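Local coordinates for uncharacterized protein C4B3.07 (Schizosaccharomyces pombe, PDB 3QTM) that is required for correct translation termination and directly inhibits ofd1, stabilising the released N-terminal transcription factor domain of sre1 in hypoxic gene control, at residues 216-221 and 237-242; 128-133 and 189-194. One frame throughout, in Å; residues are numbered along the deposited sequence.

In the fold
Both contacts are buried helix-to-helix packing in an all-helical chain of the tetratricopeptide repeat type, and they lie near its middle, their centres about 8 and 9 Å from the centre of the chain. Contact 2 closes first along the sequence, joining helix 119-142 to helix 188-197; contact 1 follows, pairing helix 213-220 with helix 229-254. Their centres are about 15 Å apart, yet they touch. Asn242 OD1 lies 3.0 Å from Ser192 OG in a probable hydrogen bond, and the ring of Tyr189 packs against Trp218 and Ala238. Helix 188-197 thus meets both: Ile190 and Leu191 serve contact 2, Tyr189 and Ser192 reach contact 1.

Contact 1 of 2, residues 216-221 and 237-242; sequences ALWLKS and EAVLNN
The methyl of Ala238 sits squarely over the indole of Trp218. Its CB lies 3.4 Å from the centroid of the five-membered ring, a CH-pi contact made over the face. The nearest single atom is Trp218 CE2, 3.3 Å from Ala238 CB. Trp218 has CG beside the backbone N and anti to the carbonyl carbon (chi1 -78°); this first torsion, with chi2 111°, turns one face of the ring directly onto the methyl.

Next along, Val239 works with one branch. Its CG2 is 3.7 Å from Trp218 CB, at the root of the indole, and also meets Leu219 CG, whose side chain crosses the valine at about a right angle. CG1 of Val239 stands anti to its own N, and this puts CG2 on the side where the two residues of helix 213-220 can reach it.

The polar atoms meet through water. Trp218 NE1 donates to a water at 2.9 Å, and Asn242 ND2 donates to the same water at 3.2 Å. The Asn242 amide also turns back on its own helix: ND2 gives a bent bond to Ala238 O, 2.8 Å long, from above the carbonyl plane, while the backbone N of Asn242 reaches that oxygen from the opposite face. Asn242 OD1 is hydrogen-bonded to Ser192 OG of helix 188-197, so both ends of the amide are engaged and its rotation is probably fixed. Tyr189 and Leu188 of that helix also pack on Trp218.

Successive helices 213-220 and 229-254 run nearly antiparallel here (161° between the short axes), a helical hairpin within the TPR-type fold. No direct hydrogen bond links the segments; apolar packing joins them, and the N-H of the buried Trp218 is satisfied through a bridging water shared with an asparagine.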
ATOM      1  N   ALA A 216       4.042  -9.509   1.406  1.00 27.65           N
ATOM      2  CA  ALA A 216       5.391  -9.732   0.910  1.00 29.73           C
ATOM      3  C   ALA A 216       5.973  -8.448   0.319  1.00 26.20           C
ATOM      4  O   ALA A 216       7.159  -8.168   0.471  1.00 29.21           O
ATOM      5  CB  ALA A 216       5.402 -10.868  -0.126  1.00 26.34           C
ATOM      6  N   LEU A 217       5.131  -7.664  -0.349  1.00 24.32           N
ATOM      7  CA  LEU A 217       5.586  -6.422  -0.976  1.00 24.82           C
ATOM      8  C   LEU A 217       6.022  -5.367   0.051  1.00 23.05           C
ATOM      9  O   LEU A 217       7.091  -4.765  -0.073  1.00 23.37           O
ATOM     10  CB  LEU A 217       4.515  -5.867  -1.933  1.00 21.89           C
ATOM     11  CG  LEU A 217       4.322  -6.685  -3.233  1.00 24.43           C
ATOM     12  CD1 LEU A 217       3.205  -6.133  -4.083  1.00 20.77           C
ATOM     13  CD2 LEU A 217       5.604  -6.782  -4.063  1.00 24.62           C
ATOM     14  N   TRP A 218       5.196  -5.133   1.059  1.00 23.26           N
ATOM     15  CA  TRP A 218       5.563  -4.159   2.083  1.00 25.04           C
ATOM     16  C   TRP A 218       6.890  -4.565   2.701  1.00 25.53           C
ATOM     17  O   TRP A 218       7.789  -3.744   2.853  1.00 24.61           O
ATOM     18  CB  TRP A 218       4.485  -4.044   3.162  1.00 23.95           C
ATOM     19  CG  TRP A 218       3.286  -3.229   2.757  1.00 21.77           C
ATOM     20  CD1 TRP A 218       2.023  -3.696   2.521  1.00 20.68           C
ATOM     21  CD2 TRP A 218       3.233  -1.810   2.553  1.00 22.63           C
ATOM     22  NE1 TRP A 218       1.191  -2.660   2.180  1.00 18.97           N
ATOM     23  CE2 TRP A 218       1.904  -1.491   2.192  1.00 23.06           C
ATOM     24  CE3 TRP A 218       4.174  -0.776   2.645  1.00 23.71           C
ATOM     25  CZ2 TRP A 218       1.492  -0.180   1.927  1.00 23.30           C
ATOM     26  CZ3 TRP A 218       3.764   0.528   2.372  1.00 23.20           C
ATOM     27  CH2 TRP A 218       2.435   0.812   2.024  1.00 25.55           C
ATOM     28  N   LEU A 219       7.019  -5.844   3.031  1.00 24.35           N
ATOM     29  CA  LEU A 219       8.240  -6.341   3.639  1.00 26.55           C
ATOM     30  C   LEU A 219       9.427  -6.159   2.718  1.00 27.50           C
ATOM     31  O   LEU A 219      10.490  -5.732   3.155  1.00 29.27           O
ATOM     32  CB  LEU A 219       8.102  -7.820   4.038  1.00 28.95           C
ATOM     33  CG  LEU A 219       7.166  -8.104   5.214  1.00 30.92           C
ATOM     34  CD1 LEU A 219       6.896  -9.604   5.377  1.00 30.31           C
ATOM     35  CD2 LEU A 219       7.748  -7.513   6.494  1.00 31.46           C
ATOM     36  N   LYS A 220       9.258  -6.466   1.437  1.00 28.14           N
ATOM     37  CA  LYS A 220      10.377  -6.331   0.515  1.00 26.71           C
ATOM     38  C   LYS A 220      10.857  -4.881   0.376  1.00 28.73           C
ATOM     39  O   LYS A 220      12.038  -4.632   0.134  1.00 27.77           O
ATOM     40  CB  LYS A 220      10.054  -6.921  -0.860  1.00 28.00           C
ATOM     41  CG  LYS A 220      11.283  -6.980  -1.779  1.00 33.32           C
ATOM     42  CD  LYS A 220      11.010  -7.676  -3.110  1.00 36.29           C
ATOM     43  CE  LYS A 220      10.217  -8.955  -2.899  1.00 38.40           C
ATOM     44  NZ  LYS A 220      10.638 -10.038  -3.819  1.00 39.26           N
ATOM     45  N   SER A 221       9.948  -3.923   0.533  1.00 28.04           N
ATOM     46  CA  SER A 221      10.314  -2.520   0.342  1.00 29.78           C
ATOM     47  C   SER A 221      11.308  -2.025   1.398  1.00 27.83           C
ATOM     48  O   SER A 221      11.850  -0.932   1.284  1.00 28.22           O
ATOM     49  CB  SER A 221       9.072  -1.621   0.322  1.00 25.86           C
ATOM     50  OG  SER A 221       8.555  -1.418   1.619  1.00 27.69           O
ATOM     51  N   GLU A 237       3.849  -0.988   9.838  1.00 26.43           N
ATOM     52  CA  GLU A 237       2.487  -0.554  10.167  1.00 24.66           C
ATOM     53  C   GLU A 237       1.454  -1.078   9.163  1.00 25.78           C
ATOM     54  O   GLU A 237       0.338  -1.460   9.548  1.00 24.74           O
ATOM     55  CB  GLU A 237       2.394   0.972  10.248  1.00 27.82           C
ATOM     56  CG  GLU A 237       3.224   1.603  11.359  1.00 34.43           C
ATOM     57  CD  GLU A 237       2.477   1.684  12.675  1.00 41.77           C
ATOM     58  OE1 GLU A 237       1.633   0.798  12.937  1.00 43.64           O
ATOM     59  OE2 GLU A 237       2.725   2.638  13.449  1.00 44.68           O
ATOM     60  N   ALA A 238       1.811  -1.087   7.879  1.00 23.58           N
ATOM     61  CA  ALA A 238       0.898  -1.603   6.858  1.00 20.45           C
ATOM     62  C   ALA A 238       0.765  -3.124   6.997  1.00 23.48           C
ATOM     63  O   ALA A 238      -0.305  -3.694   6.784  1.00 22.46           O
ATOM     64  CB  ALA A 238       1.376  -1.233   5.452  1.00 24.06           C
ATOM     65  N   VAL A 239       1.860  -3.787   7.342  1.00 23.19           N
ATOM     66  CA  VAL A 239       1.794  -5.223   7.602  1.00 26.25           C
ATOM     67  C   VAL A 239       0.948  -5.518   8.851  1.00 27.50           C
ATOM     68  O   VAL A 239       0.070  -6.369   8.820  1.00 26.41           O
ATOM     69  CB  VAL A 239       3.185  -5.838   7.739  1.00 26.40           C
ATOM     70  CG1 VAL A 239       3.079  -7.294   8.192  1.00 25.80           C
ATOM     71  CG2 VAL A 239       3.930  -5.715   6.416  1.00 24.08           C
ATOM     72  N   LEU A 240       1.198  -4.797   9.939  1.00 24.49           N
ATOM     73  CA  LEU A 240       0.379  -4.959  11.132  1.00 25.20           C
ATOM     74  C   LEU A 240      -1.118  -4.799  10.809  1.00 28.86           C
ATOM     75  O   LEU A 240      -1.948  -5.604  11.249  1.00 28.18           O
ATOM     76  CB  LEU A 240       0.806  -3.974  12.222  1.00 26.62           C
ATOM     77  CG  LEU A 240      -0.038  -3.986  13.501  1.00 30.37           C
ATOM     78  CD1 LEU A 240      -0.027  -5.369  14.132  1.00 28.67           C
ATOM     79  CD2 LEU A 240       0.470  -2.949  14.482  1.00 30.94           C
ATOM     80  N   ASN A 241      -1.454  -3.777  10.024  1.00 27.70           N
ATOM     81  CA  ASN A 241      -2.834  -3.560   9.588  1.00 27.81           C
ATOM     82  C   ASN A 241      -3.443  -4.727   8.804  1.00 29.87           C
ATOM     83  O   ASN A 241      -4.593  -5.111   9.027  1.00 31.28           O
ATOM     84  CB  ASN A 241      -2.940  -2.290   8.746  1.00 30.82           C
ATOM     85  CG  ASN A 241      -4.348  -2.061   8.226  1.00 36.20           C
ATOM     86  OD1 ASN A 241      -5.278  -1.866   9.007  1.00 42.47           O
ATOM     87  ND2 ASN A 241      -4.515  -2.092   6.903  1.00 40.98           N
ATOM     88  N   ASN A 242      -2.688  -5.285   7.866  1.00 30.94           N
ATOM     89  CA  ASN A 242      -3.184  -6.444   7.130  1.00 30.39           C
ATOM     90  C   ASN A 242      -3.403  -7.664   8.040  1.00 30.39           C
ATOM     91  O   ASN A 242      -4.420  -8.352   7.922  1.00 28.39           O
ATOM     92  CB  ASN A 242      -2.289  -6.767   5.932  1.00 32.07           C
ATOM     93  CG  ASN A 242      -2.492  -5.780   4.760  1.00 38.74           C
ATOM     94  OD1 ASN A 242      -3.457  -5.882   4.000  1.00 38.26           O
ATOM     95  ND2 ASN A 242      -1.572  -4.826   4.619  1.00 35.00           N
TER
HETATM   96  O   HOH W   1      -1.704  -2.536   2.365  1.00 27.73           O

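Contact 2 of 2, residues 128-133 and 189-194; sequences AYLEKV and YILSSY
Ile190 supplies most of the packing against helix 119-142, using both branches, CG2 and CD1. Among the apolar contacts, its CG2 meets Val133 CG1 at 3.9 Å, the two side chains sliding past each other in opposite directions. Its CD1 lies 4.3 Å from Leu130 CB. Leu130 in turn sends CD2 to Leu191 CB, 3.9 Å away.

Ile190 also touches polar atoms, in van der Waals fashion. CG1 anti to the carbonyl carbon (chi1 -61°), with an extended chi2 (163°), carries CD1 to within 3.5 Å of Leu130 O. The same methyl is 3.7 Å from Glu131 OE2. Glu131 starts off directed away from helix 188-197, but its chain bends at chi2 and swings the carboxylate back across the isoleucine. Its charge is met within its own helix, where OE1 forms a salt bridge with Arg134.

No hydrogen bond crosses between the segments, whose axes are inclined at 51° and come within 9.5 Å. The packing obliquely joins two helices far apart in sequence, as part of the helical-repeat fold. Around them, Pro187 covers Leu130 and Glu131, Ile214 of helix 213-220 packs on Leu191, and helices 97-110 and 151-170 flank Tyr129 and Lys132.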
ATOM      1  N   ALA A 128      -1.074   2.243 -11.162  1.00 18.76           N
ATOM      2  CA  ALA A 128      -2.068   2.954 -11.956  1.00 17.22           C
ATOM      3  C   ALA A 128      -3.417   2.241 -11.981  1.00 17.27           C
ATOM      4  O   ALA A 128      -4.451   2.897 -11.935  1.00 14.54           O
ATOM      5  CB  ALA A 128      -1.562   3.209 -13.372  1.00 14.36           C
ATOM      6  N   TYR A 129      -3.408   0.905 -12.057  1.00 16.79           N
ATOM      7  CA  TYR A 129      -4.659   0.146 -12.047  1.00 18.25           C
ATOM      8  C   TYR A 129      -5.375   0.341 -10.709  1.00 17.65           C
ATOM      9  O   TYR A 129      -6.601   0.443 -10.661  1.00 19.56           O
ATOM     10  CB  TYR A 129      -4.434  -1.359 -12.289  1.00 17.91           C
ATOM     11  CG  TYR A 129      -4.050  -1.739 -13.704  1.00 19.44           C
ATOM     12  CD1 TYR A 129      -4.758  -1.255 -14.801  1.00 21.50           C
ATOM     13  CD2 TYR A 129      -2.999  -2.615 -13.940  1.00 22.23           C
ATOM     14  CE1 TYR A 129      -4.408  -1.607 -16.100  1.00 22.36           C
ATOM     15  CE2 TYR A 129      -2.638  -2.976 -15.231  1.00 22.52           C
ATOM     16  CZ  TYR A 129      -3.340  -2.469 -16.302  1.00 22.28           C
ATOM     17  OH  TYR A 129      -2.973  -2.841 -17.571  1.00 22.78           O
ATOM     18  N   LEU A 130      -4.615   0.376  -9.622  1.00 14.99           N
ATOM     19  CA  LEU A 130      -5.228   0.573  -8.306  1.00 19.26           C
ATOM     20  C   LEU A 130      -5.774   1.991  -8.150  1.00 20.87           C
ATOM     21  O   LEU A 130      -6.835   2.177  -7.544  1.00 20.25           O
ATOM     22  CB  LEU A 130      -4.277   0.226  -7.153  1.00 16.69           C
ATOM     23  CG  LEU A 130      -3.972  -1.266  -6.959  1.00 21.56           C
ATOM     24  CD1 LEU A 130      -2.943  -1.465  -5.849  1.00 19.39           C
ATOM     25  CD2 LEU A 130      -5.245  -2.069  -6.671  1.00 20.45           C
ATOM     26  N   GLU A 131      -5.082   2.989  -8.704  1.00 17.78           N
ATOM     27  CA  GLU A 131      -5.615   4.360  -8.610  1.00 20.21           C
ATOM     28  C   GLU A 131      -6.889   4.471  -9.433  1.00 21.14           C
ATOM     29  O   GLU A 131      -7.805   5.203  -9.069  1.00 20.39           O
ATOM     30  CB  GLU A 131      -4.611   5.431  -9.046  1.00 18.05           C
ATOM     31  CG  GLU A 131      -3.429   5.563  -8.112  1.00 22.63           C
ATOM     32  CD  GLU A 131      -3.833   5.981  -6.698  1.00 28.88           C
ATOM     33  OE1 GLU A 131      -4.941   6.536  -6.516  1.00 29.90           O
ATOM     34  OE2 GLU A 131      -3.032   5.759  -5.764  1.00 34.88           O
ATOM     35  N   LYS A 132      -6.941   3.736 -10.543  1.00 19.95           N
ATOM     36  CA  LYS A 132      -8.155   3.670 -11.347  1.00 18.39           C
ATOM     37  C   LYS A 132      -9.332   3.114 -10.504  1.00 21.16           C
ATOM     38  O   LYS A 132     -10.439   3.662 -10.533  1.00 19.23           O
ATOM     39  CB  LYS A 132      -7.918   2.806 -12.588  1.00 18.36           C
ATOM     40  CG  LYS A 132      -9.123   2.674 -13.521  1.00 23.02           C
ATOM     41  CD  LYS A 132      -9.454   3.993 -14.214  1.00 25.58           C
ATOM     42  CE  LYS A 132     -10.509   3.804 -15.315  1.00 30.27           C
ATOM     43  NZ  LYS A 132     -11.020   5.105 -15.861  1.00 26.98           N
ATOM     44  N   VAL A 133      -9.075   2.045  -9.748  1.00 19.29           N
ATOM     45  CA  VAL A 133     -10.098   1.433  -8.900  1.00 22.07           C
ATOM     46  C   VAL A 133     -10.690   2.456  -7.924  1.00 21.89           C
ATOM     47  O   VAL A 133     -11.910   2.570  -7.768  1.00 20.07           O
ATOM     48  CB  VAL A 133      -9.514   0.260  -8.088  1.00 21.60           C
ATOM     49  CG1 VAL A 133     -10.423  -0.080  -6.920  1.00 19.47           C
ATOM     50  CG2 VAL A 133      -9.254  -0.969  -8.990  1.00 20.24           C
ATOM     51  N   TYR A 189      -3.008   0.188  -0.157  1.00 27.45           N
ATOM     52  CA  TYR A 189      -4.113   0.443   0.771  1.00 25.71           C
ATOM     53  C   TYR A 189      -5.449   0.317   0.046  1.00 27.60           C
ATOM     54  O   TYR A 189      -6.426  -0.162   0.619  1.00 25.72           O
ATOM     55  CB  TYR A 189      -4.034   1.835   1.416  1.00 28.16           C
ATOM     56  CG  TYR A 189      -2.759   2.150   2.186  1.00 35.60           C
ATOM     57  CD1 TYR A 189      -2.254   1.276   3.147  1.00 35.62           C
ATOM     58  CD2 TYR A 189      -2.080   3.352   1.969  1.00 40.79           C
ATOM     59  CE1 TYR A 189      -1.082   1.587   3.856  1.00 34.76           C
ATOM     60  CE2 TYR A 189      -0.922   3.665   2.662  1.00 40.22           C
ATOM     61  CZ  TYR A 189      -0.425   2.784   3.603  1.00 39.06           C
ATOM     62  OH  TYR A 189       0.734   3.120   4.284  1.00 45.55           O
ATOM     63  N   ILE A 190      -5.495   0.756  -1.210  1.00 25.33           N
ATOM     64  CA  ILE A 190      -6.728   0.677  -1.990  1.00 24.30           C
ATOM     65  C   ILE A 190      -7.135  -0.770  -2.132  1.00 26.15           C
ATOM     66  O   ILE A 190      -8.306  -1.113  -1.989  1.00 26.20           O
ATOM     67  CB  ILE A 190      -6.550   1.284  -3.397  1.00 24.68           C
ATOM     68  CG1 ILE A 190      -6.183   2.768  -3.276  1.00 25.33           C
ATOM     69  CG2 ILE A 190      -7.805   1.061  -4.245  1.00 20.06           C
ATOM     70  CD1 ILE A 190      -5.591   3.359  -4.527  1.00 22.10           C
ATOM     71  N   LEU A 191      -6.162  -1.628  -2.416  1.00 25.21           N
ATOM     72  CA  LEU A 191      -6.453  -3.047  -2.606  1.00 25.22           C
ATOM     73  C   LEU A 191      -6.928  -3.691  -1.300  1.00 25.84           C
ATOM     74  O   LEU A 191      -7.867  -4.476  -1.301  1.00 24.74           O
ATOM     75  CB  LEU A 191      -5.233  -3.793  -3.164  1.00 20.16           C
ATOM     76  CG  LEU A 191      -5.389  -5.298  -3.430  1.00 26.84           C
ATOM     77  CD1 LEU A 191      -6.529  -5.574  -4.394  1.00 21.46           C
ATOM     78  CD2 LEU A 191      -4.083  -5.901  -3.966  1.00 22.90           C
ATOM     79  N   SER A 192      -6.274  -3.358  -0.189  1.00 24.76           N
ATOM     80  CA  SER A 192      -6.624  -3.957   1.096  1.00 29.74           C
ATOM     81  C   SER A 192      -8.043  -3.568   1.474  1.00 30.50           C
ATOM     82  O   SER A 192      -8.821  -4.382   1.976  1.00 30.45           O
ATOM     83  CB  SER A 192      -5.663  -3.486   2.199  1.00 29.37           C
ATOM     84  OG  SER A 192      -4.331  -3.881   1.933  1.00 30.72           O
ATOM     85  N   SER A 193      -8.364  -2.304   1.238  1.00 27.58           N
ATOM     86  CA  SER A 193      -9.669  -1.774   1.574  1.00 29.92           C
ATOM     87  C   SER A 193     -10.731  -2.474   0.735  1.00 35.81           C
ATOM     88  O   SER A 193     -11.806  -2.827   1.230  1.00 33.05           O
ATOM     89  CB  SER A 193      -9.692  -0.262   1.344  1.00 33.78           C
ATOM     90  OG  SER A 193     -11.018   0.232   1.360  1.00 49.40           O
ATOM     91  N   TYR A 194     -10.413  -2.708  -0.531  1.00 31.31           N
ATOM     92  CA  TYR A 194     -11.355  -3.365  -1.417  1.00 31.82           C
ATOM     93  C   TYR A 194     -11.664  -4.787  -0.970  1.00 32.80           C
ATOM     94  O   TYR A 194     -12.820  -5.205  -0.967  1.00 32.03           O
ATOM     95  CB  TYR A 194     -10.838  -3.395  -2.852  1.00 27.92           C
ATOM     96  CG  TYR A 194     -11.821  -4.028  -3.798  1.00 28.21           C
ATOM     97  CD1 TYR A 194     -13.011  -3.384  -4.113  1.00 32.16           C
ATOM     98  CD2 TYR A 194     -11.570  -5.263  -4.371  1.00 30.08           C
ATOM     99  CE1 TYR A 194     -13.916  -3.941  -4.967  1.00 33.49           C
ATOM    100  CE2 TYR A 194     -12.475  -5.836  -5.239  1.00 33.47           C
ATOM    101  CZ  TYR A 194     -13.648  -5.170  -5.531  1.00 34.61           C
ATOM    102  OH  TYR A 194     -14.567  -5.727  -6.395  1.00 38.62           O
TER